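Local atomic coordinates of interferon-inducible protein AIM2 (Mus musculus, PDB entry 4JBM), a protein that senses double-stranded DNA in the cytosol through its HIN domain and sets off assembly of the AIM2 inflammasome, leading to pyroptosis. Residues Thr110-Leu115 with Phe163-Asn168; Lys117-Thr122 with Gly131-Thr136; Glu140-Gly145 with Lys171-Ser176. All blocks are in the same frame, centred on the assembly; numbering follows the deposited sequence.

Interaction 1. Residues Thr110-Leu115 with Phe163-Asn168; sequences TIVNGL and FEVSKN
Val112 and Phe163 hold this contact by their backbones, in an antiparallel hydrogen-bonded pair. Val112 N donates a hydrogen bond to Phe163 O at 2.8 Å, while Phe163 N returns one to Val112 O at 2.9 Å. One step further out, Val165 N reaches Thr110 O over 3.1 Å. The same Thr110 O also takes a CA-H...O contact from Glu164 CA, at 3.2 Å.

The side chains of Val112 and Val165 come together at an oblique crossing, CG2 of Val112 lying 3.9 Å from CG2 of Val165. Beside them the fit is tight: Thr110 OG1 sits 3.0 Å from CB of Val165. That hydroxyl occupies the slot between its own N and carbonyl carbon (chi1 47°), and its polar partner is the carbonyl of Pro107, so toward Val165 it offers a plain van der Waals surface. On the other face of the sheet Ile111 and Glu164 run side by side in the same direction, and CD1 of Ile111 lies 3.8 Å from CG of Glu164.

The pairing is one of the seams that close an OB-fold barrel, the one in the C-terminal half of the HIN domain; in OB-fold terms strand 111-123 is the first strand and 163-168 takes the place of the fourth. Only the start of strand 111-123 takes part. The two short segments meet at 123°, and past Val112 the partner of strand 111-123 is the preceding strand 157-160, Gly114 bonding with Leu160. Further out, Leu174 of strand 171-175 packs against Val112 and Val165 on the barrel interior, and Ile172 packs on Val165. Ile111 reaches the opposite way, to Phe39 and Asn67 of the preceding OB fold, and Leu115 lies against a phosphate of the bound DNA.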
# COMPACT_ATOMS: atom_id res chain seq x y z
N THR A 110 9.26 5.00 1.85
CA THR A 110 9.05 3.62 1.37
C THR A 110 7.59 3.25 1.51
O THR A 110 7.01 3.39 2.59
CB THR A 110 9.82 2.54 2.16
OG1 THR A 110 9.66 2.75 3.56
CG2 THR A 110 11.29 2.51 1.79
N ILE A 111 7.01 2.78 0.42
CA ILE A 111 5.61 2.42 0.45
C ILE A 111 5.42 1.10 1.19
O ILE A 111 6.17 0.15 1.00
CB ILE A 111 5.01 2.39 -0.95
CG1 ILE A 111 5.14 3.79 -1.57
CG2 ILE A 111 3.57 1.93 -0.92
CD1 ILE A 111 4.71 4.92 -0.61
N VAL A 112 4.42 1.08 2.07
CA VAL A 112 4.09 -0.10 2.84
C VAL A 112 2.60 -0.38 2.70
O VAL A 112 1.77 0.51 2.90
CB VAL A 112 4.45 0.09 4.32
CG1 VAL A 112 3.95 -1.10 5.16
CG2 VAL A 112 5.95 0.24 4.48
N ASN A 113 2.28 -1.61 2.30
CA ASN A 113 0.93 -2.13 2.35
C ASN A 113 0.98 -3.39 3.21
O ASN A 113 2.05 -3.98 3.36
CB ASN A 113 0.41 -2.50 0.96
CG ASN A 113 0.58 -1.38 -0.05
OD1 ASN A 113 -0.34 -0.61 -0.31
ND2 ASN A 113 1.76 -1.30 -0.66
N GLY A 114 -0.15 -3.81 3.78
CA GLY A 114 -0.16 -5.02 4.57
C GLY A 114 -1.23 -5.09 5.64
O GLY A 114 -2.03 -4.16 5.81
N LEU A 115 -1.21 -6.18 6.39
CA LEU A 115 -2.21 -6.48 7.40
C LEU A 115 -1.50 -6.61 8.73
O LEU A 115 -0.60 -7.43 8.87
CB LEU A 115 -2.93 -7.80 7.06
CG LEU A 115 -4.05 -8.19 8.03
CD1 LEU A 115 -5.23 -7.21 7.96
CD2 LEU A 115 -4.50 -9.63 7.78
N PHE A 163 0.96 3.30 3.04
CA PHE A 163 1.48 4.08 4.14
C PHE A 163 2.95 4.23 3.86
O PHE A 163 3.48 3.55 2.97
CB PHE A 163 1.22 3.38 5.48
CG PHE A 163 -0.12 3.69 6.07
CD1 PHE A 163 -1.29 3.48 5.35
CD2 PHE A 163 -0.21 4.25 7.33
CE1 PHE A 163 -2.53 3.79 5.89
CE2 PHE A 163 -1.45 4.56 7.89
CZ PHE A 163 -2.61 4.34 7.16
N GLU A 164 3.65 5.08 4.61
CA GLU A 164 5.07 5.25 4.35
C GLU A 164 5.85 5.00 5.63
O GLU A 164 5.35 5.28 6.71
CB GLU A 164 5.36 6.65 3.79
CG GLU A 164 4.59 7.00 2.52
CD GLU A 164 3.32 7.79 2.81
OE1 GLU A 164 3.16 8.28 3.95
OE2 GLU A 164 2.48 7.93 1.88
N VAL A 165 7.05 4.46 5.52
CA VAL A 165 7.93 4.43 6.68
C VAL A 165 8.30 5.88 6.96
O VAL A 165 8.52 6.67 6.03
CB VAL A 165 9.19 3.57 6.43
CG1 VAL A 165 10.28 3.87 7.44
CG2 VAL A 165 8.83 2.09 6.44
N SER A 166 8.33 6.25 8.23
CA SER A 166 8.52 7.65 8.61
C SER A 166 9.48 7.73 9.78
O SER A 166 9.47 6.86 10.65
CB SER A 166 7.18 8.30 8.97
OG SER A 166 7.37 9.57 9.56
N LYS A 167 10.27 8.79 9.83
CA LYS A 167 11.08 9.05 11.01
C LYS A 167 10.40 10.13 11.83
O LYS A 167 9.90 11.12 11.30
CB LYS A 167 12.52 9.44 10.64
CG LYS A 167 13.43 9.68 11.84
CD LYS A 167 14.86 10.04 11.43
CE LYS A 167 14.96 11.45 10.87
NZ LYS A 167 14.62 12.50 11.89
N ASN A 168 10.38 9.95 13.13
CA ASN A 168 9.92 10.99 14.02
C ASN A 168 10.95 11.10 15.11
O ASN A 168 10.79 10.49 16.17
CB ASN A 168 8.56 10.66 14.59
CG ASN A 168 7.94 11.83 15.30
OD1 ASN A 168 8.64 12.77 15.70
ND2 ASN A 168 6.63 11.78 15.48

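Interaction 2. Residues Lys117-Thr122 with Gly131-Thr136; sequences KVQKIT and GIHDKT
Lys117 arches over one side of the His133 ring and continues along the backbone of that histidine. Its CB lies 4.2 Å from the centroid of the His133 ring, 29° off the normal, an off-centre CH-pi contact whose nearest ring atom is CE1. CG and CD carry the chain onward, bent at chi3 and chi4, until CE passes 3.5 Å from His133 O. At the tip, NZ gives a hydrogen bond to a water 2.8 Å away. The same water accepts from Lys117 N and donates to His133 O, so it ties the ammonium group to the backbone of both strands. NZ stays well short of a salt bridge with Asp134.

Gln119 approaches the imidazole as well, with its amide plane turned 26° from the ring plane. Its CG stands between its own N and carbonyl carbon (chi1 48°), a turn that brings CG of Gln119 to 3.7 Å from His133 ND1. That nitrogen is buried here with no polar partner in the model.

The two strands form the first hairpin of an OB-fold barrel, and a classic beta bulge interrupts their register: Gln119 and Lys120 both face Gly131. Gly131 O accepts from Gln119 N at 2.9 Å and only weakly from Lys120 N, and Gly131 N closes the pair on Lys120 O. With just hydrogens on its CA, Gly131 lets CG of Lys120 lie 3.9 Å from that carbon. On the opposite face Val118 is paired with Ile132, which continues inward onto Val141 and Ile158.

Past the paired region, Asp134 OD1 accepts from Thr136 N at 2.7 Å, the donor lying above the carboxylate plane, which makes an Asx turn. OD2 of Asp134 bonds to Ile100 N, and Lys135 packs on a DNA phosphate.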
# COMPACT_ATOMS: atom_id res chain seq x y z
N LYS A 117 -1.56 -6.77 13.12
CA LYS A 117 -2.20 -6.93 14.42
C LYS A 117 -1.88 -5.71 15.26
O LYS A 117 -0.72 -5.27 15.33
CB LYS A 117 -1.68 -8.18 15.15
CG LYS A 117 -2.02 -9.52 14.53
CD LYS A 117 -1.40 -10.64 15.34
CE LYS A 117 0.12 -10.64 15.20
NZ LYS A 117 0.61 -10.88 13.80
N VAL A 118 -2.91 -5.15 15.88
CA VAL A 118 -2.74 -4.03 16.80
C VAL A 118 -2.98 -4.42 18.26
O VAL A 118 -4.00 -5.03 18.60
CB VAL A 118 -3.63 -2.83 16.39
CG1 VAL A 118 -4.98 -3.31 15.93
CG2 VAL A 118 -3.75 -1.83 17.54
N GLN A 119 -2.02 -4.06 19.11
CA GLN A 119 -2.12 -4.24 20.55
C GLN A 119 -2.65 -3.00 21.30
O GLN A 119 -3.44 -3.14 22.22
CB GLN A 119 -0.76 -4.66 21.13
CG GLN A 119 0.40 -3.78 20.66
CD GLN A 119 1.74 -4.25 21.17
OE1 GLN A 119 1.86 -5.32 21.76
NE2 GLN A 119 2.77 -3.44 20.94
N LYS A 120 -2.21 -1.80 20.91
CA LYS A 120 -2.70 -0.57 21.57
C LYS A 120 -3.08 0.60 20.64
O LYS A 120 -2.53 0.75 19.55
CB LYS A 120 -1.75 -0.10 22.68
CG LYS A 120 -0.38 0.38 22.21
CD LYS A 120 0.47 0.78 23.43
CE LYS A 120 1.75 1.51 23.01
NZ LYS A 120 2.58 1.91 24.18
N ILE A 121 -4.04 1.40 21.10
CA ILE A 121 -4.60 2.53 20.35
C ILE A 121 -4.56 3.83 21.14
O ILE A 121 -5.35 4.02 22.06
CB ILE A 121 -6.07 2.28 19.96
CG1 ILE A 121 -6.23 0.98 19.16
CG2 ILE A 121 -6.64 3.46 19.19
CD1 ILE A 121 -6.56 -0.23 20.00
N THR A 122 -3.62 4.73 20.82
CA THR A 122 -3.57 6.03 21.50
C THR A 122 -4.41 7.03 20.70
O THR A 122 -4.00 7.48 19.62
CB THR A 122 -2.13 6.54 21.66
OG1 THR A 122 -1.33 5.55 22.31
CG2 THR A 122 -2.11 7.83 22.48
N GLY A 131 -0.41 0.92 18.10
CA GLY A 131 0.70 0.05 18.43
C GLY A 131 0.44 -1.24 17.69
O GLY A 131 -0.56 -1.91 17.93
N ILE A 132 1.32 -1.58 16.76
CA ILE A 132 1.18 -2.81 16.01
C ILE A 132 2.32 -3.74 16.37
O ILE A 132 3.39 -3.29 16.83
CB ILE A 132 1.16 -2.59 14.48
CG1 ILE A 132 2.50 -2.06 13.99
CG2 ILE A 132 0.03 -1.66 14.09
CD1 ILE A 132 2.63 -2.04 12.45
N HIS A 133 2.10 -5.05 16.18
CA HIS A 133 3.11 -6.03 16.57
C HIS A 133 3.12 -7.31 15.74
O HIS A 133 2.09 -7.75 15.21
CB HIS A 133 2.94 -6.39 18.05
CG HIS A 133 1.76 -7.25 18.34
ND1 HIS A 133 0.48 -6.75 18.42
CD2 HIS A 133 1.65 -8.59 18.55
CE1 HIS A 133 -0.37 -7.73 18.68
NE2 HIS A 133 0.32 -8.86 18.75
N ASP A 134 4.31 -7.88 15.63
CA ASP A 134 4.49 -9.25 15.14
C ASP A 134 5.60 -9.88 15.99
O ASP A 134 5.97 -9.33 17.02
CB ASP A 134 4.77 -9.29 13.63
CG ASP A 134 6.05 -8.56 13.22
OD1 ASP A 134 6.98 -8.45 14.04
OD2 ASP A 134 6.12 -8.07 12.07
N LYS A 135 6.13 -11.02 15.56
CA LYS A 135 7.16 -11.70 16.34
C LYS A 135 8.54 -11.03 16.28
O LYS A 135 9.44 -11.41 17.02
CB LYS A 135 7.23 -13.18 15.96
CG LYS A 135 6.02 -13.98 16.42
CD LYS A 135 6.17 -15.47 16.17
CE LYS A 135 5.54 -16.26 17.31
NZ LYS A 135 4.19 -15.74 17.67
N THR A 136 8.69 -10.04 15.41
CA THR A 136 10.00 -9.42 15.18
C THR A 136 10.19 -8.09 15.91
O THR A 136 11.29 -7.52 15.90
CB THR A 136 10.23 -9.15 13.68
OG1 THR A 136 9.20 -8.29 13.18
CG2 THR A 136 10.28 -10.47 12.88
O HOH W 1 0.92 -8.29 12.73

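Interaction 3. Residues Glu140-Gly145 with Lys171-Ser176; sequences EVLVLG and KIQLKS
Ser176 and Leu142 make the dense end of this parallel pairing. Leu142 O accepts twice: from Ser176 N at 2.8 Å, almost straight along the carbonyl direction, and from Ser176 OG at 3.1 Å, in the carbonyl plane and on a lone pair. With its OG set between the backbone N and the carbonyl carbon (chi1 59°), the serine can fold back to this oxygen and still accept from Leu144 N at 3.0 Å. The one hydroxyl thus bridges Leu142 O and Leu144 N.

Further back along the pair, Leu174 N bonds to Glu140 O at 2.8 Å, and Leu174 O accepts from Leu142 N in a nearly linear bond that is modelled unusually short. Beneath this ladder Val141 and Leu174 share a face, CG2 of the valine 3.9 Å from CB of the leucine, their side chains crossing at a slant.

Toward Glu140 the grip slackens. The carboxylate and the Gln173 amide are turned 65° from each other, and the bond from Gln173 NE2 to Glu140 OE1, 3.0 Å long, is bent to 128° and weak. The other end of that amide only brushes Leu142, its OE1 lying 3.7 Å from CD2. A water links the backbones at this more open edge, donating to Ile172 O and accepting weakly from Glu140 N. Lys175, on the same face as Leu142, is partly open to solvent.

The parallel pairing of strands three and five, in OB-fold terms, is a characteristic feature of that barrel. Here strand 137-144 lies between strand 127-134 and strand 171-175, which in turn pairs with strand 163-168; Val141 and Leu174 both reach Leu160 in the interior.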
# COMPACT_ATOMS: atom_id res chain seq x y z
N GLU A 140 4.77 1.63 15.55
CA GLU A 140 3.62 2.52 15.67
C GLU A 140 3.13 2.97 14.30
O GLU A 140 3.91 3.17 13.37
CB GLU A 140 3.96 3.69 16.58
CG GLU A 140 4.37 3.24 17.98
CD GLU A 140 4.46 4.39 18.97
OE1 GLU A 140 5.14 5.39 18.67
OE2 GLU A 140 3.84 4.29 20.06
N VAL A 141 1.81 3.07 14.16
CA VAL A 141 1.24 3.45 12.88
C VAL A 141 0.45 4.70 13.10
O VAL A 141 -0.53 4.70 13.84
CB VAL A 141 0.32 2.35 12.32
CG1 VAL A 141 -0.40 2.86 11.08
CG2 VAL A 141 1.13 1.13 11.99
N LEU A 142 0.91 5.77 12.47
CA LEU A 142 0.35 7.09 12.69
C LEU A 142 -0.68 7.43 11.63
O LEU A 142 -0.34 7.60 10.47
CB LEU A 142 1.49 8.11 12.69
CG LEU A 142 1.24 9.62 12.79
CD1 LEU A 142 0.48 9.95 14.06
CD2 LEU A 142 2.58 10.32 12.77
N VAL A 143 -1.93 7.53 12.04
CA VAL A 143 -2.99 7.90 11.11
C VAL A 143 -3.44 9.31 11.49
O VAL A 143 -4.00 9.52 12.56
CB VAL A 143 -4.17 6.92 11.17
CG1 VAL A 143 -5.37 7.47 10.42
CG2 VAL A 143 -3.76 5.55 10.63
N LEU A 144 -3.14 10.30 10.67
CA LEU A 144 -3.57 11.66 10.95
C LEU A 144 -5.04 11.93 10.68
O LEU A 144 -5.61 11.39 9.76
CB LEU A 144 -2.68 12.67 10.25
CG LEU A 144 -1.25 12.56 10.73
CD1 LEU A 144 -0.35 13.61 10.12
CD2 LEU A 144 -1.16 12.65 12.23
N GLY A 145 -5.62 12.80 11.48
CA GLY A 145 -6.96 13.29 11.26
C GLY A 145 -8.23 12.46 11.15
O GLY A 145 -8.89 12.51 10.12
N LYS A 171 12.07 7.56 17.04
CA LYS A 171 11.49 6.32 16.54
C LYS A 171 11.03 6.35 15.08
O LYS A 171 10.71 7.40 14.53
CB LYS A 171 10.36 5.85 17.46
CG LYS A 171 10.88 5.41 18.82
CD LYS A 171 12.17 4.62 18.65
CE LYS A 171 12.59 3.89 19.91
NZ LYS A 171 13.93 3.28 19.74
N ILE A 172 11.01 5.17 14.48
CA ILE A 172 10.58 4.99 13.10
C ILE A 172 9.19 4.36 13.12
O ILE A 172 8.99 3.31 13.73
CB ILE A 172 11.54 4.10 12.31
CG1 ILE A 172 12.98 4.32 12.78
CG2 ILE A 172 11.41 4.36 10.82
CD1 ILE A 172 14.00 3.43 12.11
N GLN A 173 8.24 5.01 12.47
CA GLN A 173 6.85 4.58 12.53
C GLN A 173 6.33 4.37 11.12
O GLN A 173 7.07 4.48 10.15
CB GLN A 173 5.99 5.67 13.19
CG GLN A 173 6.55 6.23 14.49
CD GLN A 173 5.68 7.34 15.07
OE1 GLN A 173 5.13 8.16 14.34
NE2 GLN A 173 5.53 7.34 16.39
N LEU A 174 5.04 4.07 11.02
CA LEU A 174 4.38 4.02 9.72
C LEU A 174 3.39 5.16 9.73
O LEU A 174 2.62 5.33 10.67
CB LEU A 174 3.69 2.67 9.49
CG LEU A 174 4.63 1.47 9.45
CD1 LEU A 174 3.87 0.16 9.28
CD2 LEU A 174 5.63 1.65 8.33
N LYS A 175 3.43 5.95 8.67
CA LYS A 175 2.64 7.18 8.60
C LYS A 175 1.65 7.11 7.46
O LYS A 175 1.98 6.67 6.37
CB LYS A 175 3.58 8.38 8.42
CG LYS A 175 2.90 9.75 8.37
CD LYS A 175 3.90 10.90 8.56
CE LYS A 175 3.39 12.20 7.94
NZ LYS A 175 4.31 13.36 8.18
N SER A 176 0.41 7.50 7.75
CA SER A 176 -0.59 7.71 6.72
C SER A 176 -0.23 8.96 5.92
O SER A 176 0.25 9.95 6.49
CB SER A 176 -1.97 7.91 7.34
OG SER A 176 -1.97 9.02 8.21
O HOH W 2 7.52 2.96 16.23

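All three contacts belong to one OB-fold barrel. Strand 111-123 serves two of them: its start pairs with strand 163-168 in interaction 1 and its later part forms the hairpin of interaction 2, with centres about 14 Å apart. Interactions 1 and 3 lie closer, about 8 Å between centres, joined by probable hydrogen bonds from Lys175 N to Glu164 O (2.8 Å) and Gln173 N to Ser166 O (2.9 Å). Interactions 2 and 3 meet in the interior, where Ile132 CD1 packs 3.5 Å from Val141 CG2. Interactions 1 and 2 each come within about 4 Å of the DNA at their nearest atoms; interaction 3 stays about 12 Å away.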